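PDB 3MZY: RNA polymerase sigma-H factor from Fusobacterium nucleatum subsp. nucleatum, which probably acts as a sigma-70-family initiation factor, binding DNA and directing RNA polymerase to specific initiation sites before being released. Local coordinates for residues S30-M41 against Y120-R128. Residues are numbered along the deposited sequence; the frame is centred on the assembly and turned at random.
Sequences SSFAFLCIRREM and YLIRGYSYR
The CA atoms of R38, F34 and S30 come nearest those of G124, S126 and Y127 as the helix of S30-M41 runs past the turn joining helices 112-121 and 127-134. Helix 112-121 ends in a Schellman motif: Y125 N returns to Y120 O and G124 N to L121 O, with G124, at positive phi, as the C-prime residue. The backbone of G124 lies close against the helix, its CA 3.8 Å from M41 SE. G124 O takes a hydrogen bond from R38 NH2 (3.0 Å), which approaches from above the carbonyl plane, 35° out of it; the arginine chain bends at chi3 (68°) to get there. A chi1 of 171° swings the F34 ring toward the turn, its edge at G124 O, 3.2 Å from CE1, while S126 CB sits over one face in a CH-pi contact. I37 drops CG2 to 3.5 Å from L121 O, and its CD1 meets L121 CG. At the far end, a water links S30 O to Y127 N, and S30 OG is hydrogen-bonded to D142 OD1 of helix 138-159. The direct bond and both water bridges all meet main-chain atoms of 120-128; R38 NH2, holding G124 O directly and R123 O through water, ties down two successive carbonyls.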
ATOM      1  N   SER A  30       9.502  -1.874  -4.315  1.00 62.42           N
ATOM      2  CA  SER A  30       9.451  -0.502  -3.802  1.00 60.46           C
ATOM      3  C   SER A  30       9.053   0.505  -4.871  1.00 59.35           C
ATOM      4  O   SER A  30       8.184   1.345  -4.635  1.00 56.91           O
ATOM      5  CB  SER A  30      10.790  -0.092  -3.185  1.00 65.09           C
ATOM      6  OG  SER A  30      10.882  -0.525  -1.833  1.00 67.10           O
ATOM      7  N   SER A  31       9.666   0.418  -6.047  1.00 63.19           N
ATOM      8  CA  SER A  31       9.325   1.359  -7.109  1.00 64.90           C
ATOM      9  C   SER A  31       7.982   1.033  -7.761  1.00 62.50           C
ATOM     10  O   SER A  31       7.276   1.922  -8.226  1.00 63.55           O
ATOM     11  CB  SER A  31      10.446   1.473  -8.149  1.00 71.83           C
ATOM     12  OG  SER A  31      10.939   0.197  -8.493  1.00 74.78           O
ATOM     13  N   PHE A  32       7.603  -0.240  -7.772  1.00 61.83           N
ATOM     14  CA  PHE A  32       6.301  -0.589  -8.342  1.00 60.82           C
ATOM     15  C   PHE A  32       5.189  -0.063  -7.438  1.00 58.21           C
ATOM     16  O   PHE A  32       4.190   0.483  -7.915  1.00 60.47           O
ATOM     17  CB  PHE A  32       6.156  -2.102  -8.635  1.00 61.26           C
ATOM     18  CG  PHE A  32       4.851  -2.461  -9.329  1.00 62.87           C
ATOM     19  CD1 PHE A  32       4.589  -2.017 -10.637  1.00 66.39           C
ATOM     20  CD2 PHE A  32       3.870  -3.221  -8.669  1.00 62.87           C
ATOM     21  CE1 PHE A  32       3.376  -2.333 -11.285  1.00 68.55           C
ATOM     22  CE2 PHE A  32       2.661  -3.546  -9.308  1.00 65.54           C
ATOM     23  CZ  PHE A  32       2.416  -3.100 -10.620  1.00 68.41           C
ATOM     24  N   ALA A  33       5.388  -0.193  -6.138  1.00 55.51           N
ATOM     25  CA  ALA A  33       4.422   0.298  -5.172  1.00 55.18           C
ATOM     26  C   ALA A  33       4.255   1.810  -5.293  1.00 55.62           C
ATOM     27  O   ALA A  33       3.128   2.323  -5.314  1.00 57.86           O
ATOM     28  CB  ALA A  33       4.828  -0.102  -3.764  1.00 54.40           C
ATOM     29  N   PHE A  34       5.388   2.503  -5.420  1.00 56.00           N
ATOM     30  CA  PHE A  34       5.439   3.962  -5.514  1.00 53.67           C
ATOM     31  C   PHE A  34       4.652   4.412  -6.747  1.00 53.82           C
ATOM     32  O   PHE A  34       3.810   5.314  -6.670  1.00 52.27           O
ATOM     33  CB  PHE A  34       6.916   4.403  -5.539  1.00 55.86           C
ATOM     34  CG  PHE A  34       7.139   5.872  -5.849  1.00 53.39           C
ATOM     35  CD1 PHE A  34       6.847   6.864  -4.908  1.00 48.40           C
ATOM     36  CD2 PHE A  34       7.705   6.257  -7.073  1.00 55.91           C
ATOM     37  CE1 PHE A  34       7.094   8.237  -5.209  1.00 48.99           C
ATOM     38  CE2 PHE A  34       7.952   7.612  -7.370  1.00 54.24           C
ATOM     39  CZ  PHE A  34       7.647   8.597  -6.448  1.00 49.27           C
ATOM     40  N   LEU A  35       4.898   3.747  -7.869  1.00 56.75           N
ATOM     41  CA  LEU A  35       4.110   3.957  -9.085  1.00 58.67           C
ATOM     42  C   LEU A  35       2.583   3.788  -8.907  1.00 55.57           C
ATOM     43  O   LEU A  35       1.826   4.740  -9.151  1.00 55.52           O
ATOM     44  CB  LEU A  35       4.635   3.062 -10.213  1.00 63.57           C
ATOM     45  CG  LEU A  35       5.485   3.685 -11.327  1.00 71.13           C
ATOM     46  CD1 LEU A  35       4.733   3.610 -12.655  1.00 75.44           C
ATOM     47  CD2 LEU A  35       5.990   5.137 -11.034  1.00 72.89           C
ATOM     48  N   CYS A  36       2.148   2.595  -8.467  1.00 53.71           N
ATOM     49  CA  CYS A  36       0.717   2.308  -8.276  1.00 51.64           C
ATOM     50  C   CYS A  36       0.073   3.264  -7.304  1.00 49.69           C
ATOM     51  O   CYS A  36      -1.046   3.733  -7.540  1.00 50.56           O
ATOM     52  CB  CYS A  36       0.469   0.873  -7.813  1.00 51.11           C
ATOM     53  SG  CYS A  36       1.028  -0.344  -9.024  1.00 55.91           S
ATOM     54  N   ILE A  37       0.785   3.567  -6.225  1.00 48.26           N
ATOM     55  CA  ILE A  37       0.241   4.420  -5.188  1.00 47.39           C
ATOM     56  C   ILE A  37       0.023   5.853  -5.668  1.00 48.43           C
ATOM     57  O   ILE A  37      -1.013   6.457  -5.380  1.00 49.61           O
ATOM     58  CB  ILE A  37       1.084   4.354  -3.906  1.00 47.23           C
ATOM     59  CG1 ILE A  37       0.826   3.012  -3.207  1.00 46.89           C
ATOM     60  CG2 ILE A  37       0.763   5.548  -3.002  1.00 45.91           C
ATOM     61  CD1 ILE A  37       1.967   2.510  -2.314  1.00 48.79           C
ATOM     62  N   ARG A  38       0.955   6.381  -6.453  1.00 49.70           N
ATOM     63  CA  ARG A  38       0.755   7.733  -6.957  1.00 52.31           C
ATOM     64  C   ARG A  38      -0.237   7.777  -8.112  1.00 55.50           C
ATOM     65  O   ARG A  38      -0.920   8.777  -8.285  1.00 58.23           O
ATOM     66  CB  ARG A  38       2.084   8.415  -7.289  1.00 53.36           C
ATOM     67  CG  ARG A  38       2.949   8.647  -6.030  1.00 50.03           C
ATOM     68  CD  ARG A  38       4.161   9.508  -6.336  1.00 48.97           C
ATOM     69  NE  ARG A  38       3.832  10.899  -6.669  1.00 49.41           N
ATOM     70  CZ  ARG A  38       3.616  11.861  -5.768  1.00 47.68           C
ATOM     71  NH1 ARG A  38       3.337  13.092  -6.169  1.00 50.78           N
ATOM     72  NH2 ARG A  38       3.667  11.595  -4.468  1.00 41.87           N
ATOM     73  N   ARG A  39      -0.354   6.688  -8.874  1.00 56.39           N
ATOM     74  CA  ARG A  39      -1.365   6.647  -9.949  1.00 60.37           C
ATOM     75  C   ARG A  39      -2.752   6.739  -9.314  1.00 60.48           C
ATOM     76  O   ARG A  39      -3.572   7.541  -9.754  1.00 64.68           O
ATOM     77  CB  ARG A  39      -1.231   5.415 -10.874  1.00 60.76           C
ATOM     78  N   GLU A  40      -2.985   5.966  -8.252  1.00 62.09           N
ATOM     79  CA  GLU A  40      -4.254   6.024  -7.527  1.00 61.28           C
ATOM     80  C   GLU A  40      -4.549   7.382  -6.917  1.00 58.24           C
ATOM     81  O   GLU A  40      -5.676   7.844  -6.958  1.00 59.66           O
ATOM     82  CB  GLU A  40      -4.344   4.962  -6.428  1.00 62.43           C
ATOM     83  CG  GLU A  40      -4.616   3.568  -6.903  1.00 68.26           C
ATOM     84  CD  GLU A  40      -5.801   3.457  -7.842  1.00 73.58           C
ATOM     85  OE1 GLU A  40      -5.654   2.760  -8.866  1.00 79.73           O
ATOM     86  OE2 GLU A  40      -6.868   4.046  -7.565  1.00 74.85           O
HETATM   87  N   MSE A  41      -3.549   8.015  -6.331  1.00 57.74           N
HETATM   88  CA  MSE A  41      -3.748   9.359  -5.786  1.00 57.52           C
HETATM   89  C   MSE A  41      -4.118  10.357  -6.870  1.00 56.34           C
HETATM   90  O   MSE A  41      -5.039  11.155  -6.700  1.00 57.06           O
HETATM   91  CB  MSE A  41      -2.493   9.844  -5.076  1.00 60.26           C
HETATM   92  CG  MSE A  41      -2.207   9.155  -3.762  1.00 64.74           C
HETATM   93 SE   MSE A  41      -0.337   9.386  -3.255  1.00 76.07          SE
HETATM   94  CE  MSE A  41      -0.178  11.357  -3.215  1.00 77.36           C
ATOM     95  N   TYR A 120       3.893   6.482   5.328  1.00 45.23           N
ATOM     96  CA  TYR A 120       4.443   7.348   4.276  1.00 45.99           C
ATOM     97  C   TYR A 120       4.333   6.752   2.903  1.00 45.07           C
ATOM     98  O   TYR A 120       4.209   7.491   1.927  1.00 46.02           O
ATOM     99  CB  TYR A 120       5.865   7.800   4.587  1.00 46.79           C
ATOM    100  CG  TYR A 120       5.857   8.638   5.824  1.00 48.48           C
ATOM    101  CD1 TYR A 120       6.232   8.097   7.062  1.00 45.39           C
ATOM    102  CD2 TYR A 120       5.404   9.973   5.777  1.00 49.81           C
ATOM    103  CE1 TYR A 120       6.201   8.876   8.217  1.00 48.72           C
ATOM    104  CE2 TYR A 120       5.362  10.766   6.928  1.00 50.53           C
ATOM    105  CZ  TYR A 120       5.755  10.213   8.136  1.00 50.84           C
ATOM    106  OH  TYR A 120       5.706  10.988   9.263  1.00 52.69           O
ATOM    107  N   LEU A 121       4.342   5.422   2.855  1.00 44.24           N
ATOM    108  CA  LEU A 121       4.211   4.681   1.631  1.00 44.50           C
ATOM    109  C   LEU A 121       2.880   4.980   0.964  1.00 45.09           C
ATOM    110  O   LEU A 121       2.843   5.314  -0.231  1.00 46.02           O
ATOM    111  CB  LEU A 121       4.323   3.193   1.919  1.00 45.05           C
ATOM    112  CG  LEU A 121       4.458   2.240   0.729  1.00 46.44           C
ATOM    113  CD1 LEU A 121       5.719   2.536  -0.101  1.00 46.05           C
ATOM    114  CD2 LEU A 121       4.455   0.803   1.238  1.00 47.24           C
ATOM    115  N   ILE A 122       1.795   4.893   1.739  1.00 44.62           N
ATOM    116  CA  ILE A 122       0.459   5.138   1.195  1.00 45.27           C
ATOM    117  C   ILE A 122       0.181   6.601   0.896  1.00 45.36           C
ATOM    118  O   ILE A 122      -0.814   6.918   0.247  1.00 46.85           O
ATOM    119  CB  ILE A 122      -0.685   4.526   2.073  1.00 46.29           C
ATOM    120  CG1 ILE A 122      -0.859   5.327   3.378  1.00 46.77           C
ATOM    121  CG2 ILE A 122      -0.466   3.019   2.238  1.00 45.62           C
ATOM    122  CD1 ILE A 122      -1.731   4.679   4.479  1.00 47.13           C
ATOM    123  N   ARG A 123       1.060   7.492   1.342  1.00 45.07           N
ATOM    124  CA  ARG A 123       0.956   8.908   0.954  1.00 45.63           C
ATOM    125  C   ARG A 123       1.903   9.256  -0.217  1.00 45.34           C
ATOM    126  O   ARG A 123       2.151  10.434  -0.497  1.00 45.20           O
ATOM    127  CB  ARG A 123       1.196   9.821   2.165  1.00 46.99           C
ATOM    128  CG  ARG A 123       0.078   9.805   3.181  1.00 47.95           C
ATOM    129  CD  ARG A 123       0.519  10.404   4.526  1.00 48.99           C
ATOM    130  NE  ARG A 123      -0.603  10.536   5.460  1.00 51.60           N
ATOM    131  CZ  ARG A 123      -1.184   9.525   6.123  1.00 52.31           C
ATOM    132  NH1 ARG A 123      -0.771   8.263   5.966  1.00 49.13           N
ATOM    133  NH2 ARG A 123      -2.197   9.772   6.948  1.00 53.14           N
ATOM    134  N   GLY A 124       2.455   8.228  -0.869  1.00 44.98           N
ATOM    135  CA  GLY A 124       3.156   8.412  -2.145  1.00 45.44           C
ATOM    136  C   GLY A 124       4.596   8.885  -2.043  1.00 47.11           C
ATOM    137  O   GLY A 124       5.138   9.500  -2.987  1.00 48.07           O
ATOM    138  N   TYR A 125       5.215   8.602  -0.895  1.00 42.69           N
ATOM    139  CA  TYR A 125       6.610   8.915  -0.653  1.00 40.01           C
ATOM    140  C   TYR A 125       7.456   7.732  -1.092  1.00 41.79           C
ATOM    141  O   TYR A 125       7.061   6.582  -0.895  1.00 43.82           O
ATOM    142  CB  TYR A 125       6.816   9.203   0.826  1.00 38.73           C
ATOM    143  CG  TYR A 125       6.220  10.518   1.243  1.00 38.50           C
ATOM    144  CD1 TYR A 125       6.820  11.713   0.875  1.00 38.03           C
ATOM    145  CD2 TYR A 125       5.022  10.566   1.963  1.00 40.35           C
ATOM    146  CE1 TYR A 125       6.260  12.931   1.239  1.00 39.03           C
ATOM    147  CE2 TYR A 125       4.465  11.770   2.343  1.00 40.79           C
ATOM    148  CZ  TYR A 125       5.087  12.945   1.972  1.00 39.85           C
ATOM    149  OH  TYR A 125       4.524  14.134   2.315  1.00 42.00           O
ATOM    150  N   SER A 126       8.607   8.000  -1.702  1.00 42.59           N
ATOM    151  CA  SER A 126       9.457   6.922  -2.203  1.00 45.56           C
ATOM    152  C   SER A 126      10.252   6.340  -1.037  1.00 44.48           C
ATOM    153  O   SER A 126      10.383   6.990   0.010  1.00 42.85           O
ATOM    154  CB  SER A 126      10.412   7.449  -3.258  1.00 48.88           C
ATOM    155  OG  SER A 126      11.314   8.352  -2.647  1.00 49.57           O
ATOM    156  N   TYR A 127      10.794   5.136  -1.215  1.00 46.67           N
ATOM    157  CA  TYR A 127      11.532   4.488  -0.144  1.00 47.16           C
ATOM    158  C   TYR A 127      12.715   5.362   0.275  1.00 47.43           C
ATOM    159  O   TYR A 127      13.058   5.424   1.449  1.00 48.13           O
ATOM    160  CB  TYR A 127      11.956   3.061  -0.537  1.00 51.63           C
ATOM    161  CG  TYR A 127      13.189   2.967  -1.410  1.00 57.53           C
ATOM    162  CD1 TYR A 127      14.423   2.601  -0.873  1.00 61.99           C
ATOM    163  CD2 TYR A 127      13.127   3.267  -2.769  1.00 61.64           C
ATOM    164  CE1 TYR A 127      15.569   2.528  -1.687  1.00 70.20           C
ATOM    165  CE2 TYR A 127      14.254   3.192  -3.591  1.00 68.50           C
ATOM    166  CZ  TYR A 127      15.471   2.826  -3.052  1.00 73.25           C
ATOM    167  OH  TYR A 127      16.583   2.754  -3.876  1.00 81.63           O
ATOM    168  N   ARG A 128      13.320   6.057  -0.686  1.00 49.03           N
ATOM    169  CA  ARG A 128      14.404   6.988  -0.391  1.00 51.64           C
ATOM    170  C   ARG A 128      13.911   8.139   0.477  1.00 48.83           C
ATOM    171  O   ARG A 128      14.589   8.555   1.417  1.00 51.30           O
ATOM    172  CB  ARG A 128      15.003   7.547  -1.671  1.00 56.05           C
ATOM    173  CG  ARG A 128      15.718   6.511  -2.476  1.00 62.91           C
ATOM    174  CD  ARG A 128      16.312   7.130  -3.712  1.00 71.52           C
ATOM    175  NE  ARG A 128      17.231   8.211  -3.383  1.00 76.62           N
ATOM    176  CZ  ARG A 128      17.380   9.299  -4.125  1.00 82.51           C
ATOM    177  NH1 ARG A 128      18.241  10.238  -3.764  1.00 88.50           N
ATOM    178  NH2 ARG A 128      16.662   9.448  -5.231  1.00 83.36           N
TER
HETATM  179  O   HOH W   1       9.759   3.956  -3.573  1.00 52.06           O
HETATM  180  O   HOH W   2       3.906  12.446  -1.644  1.00 40.40           O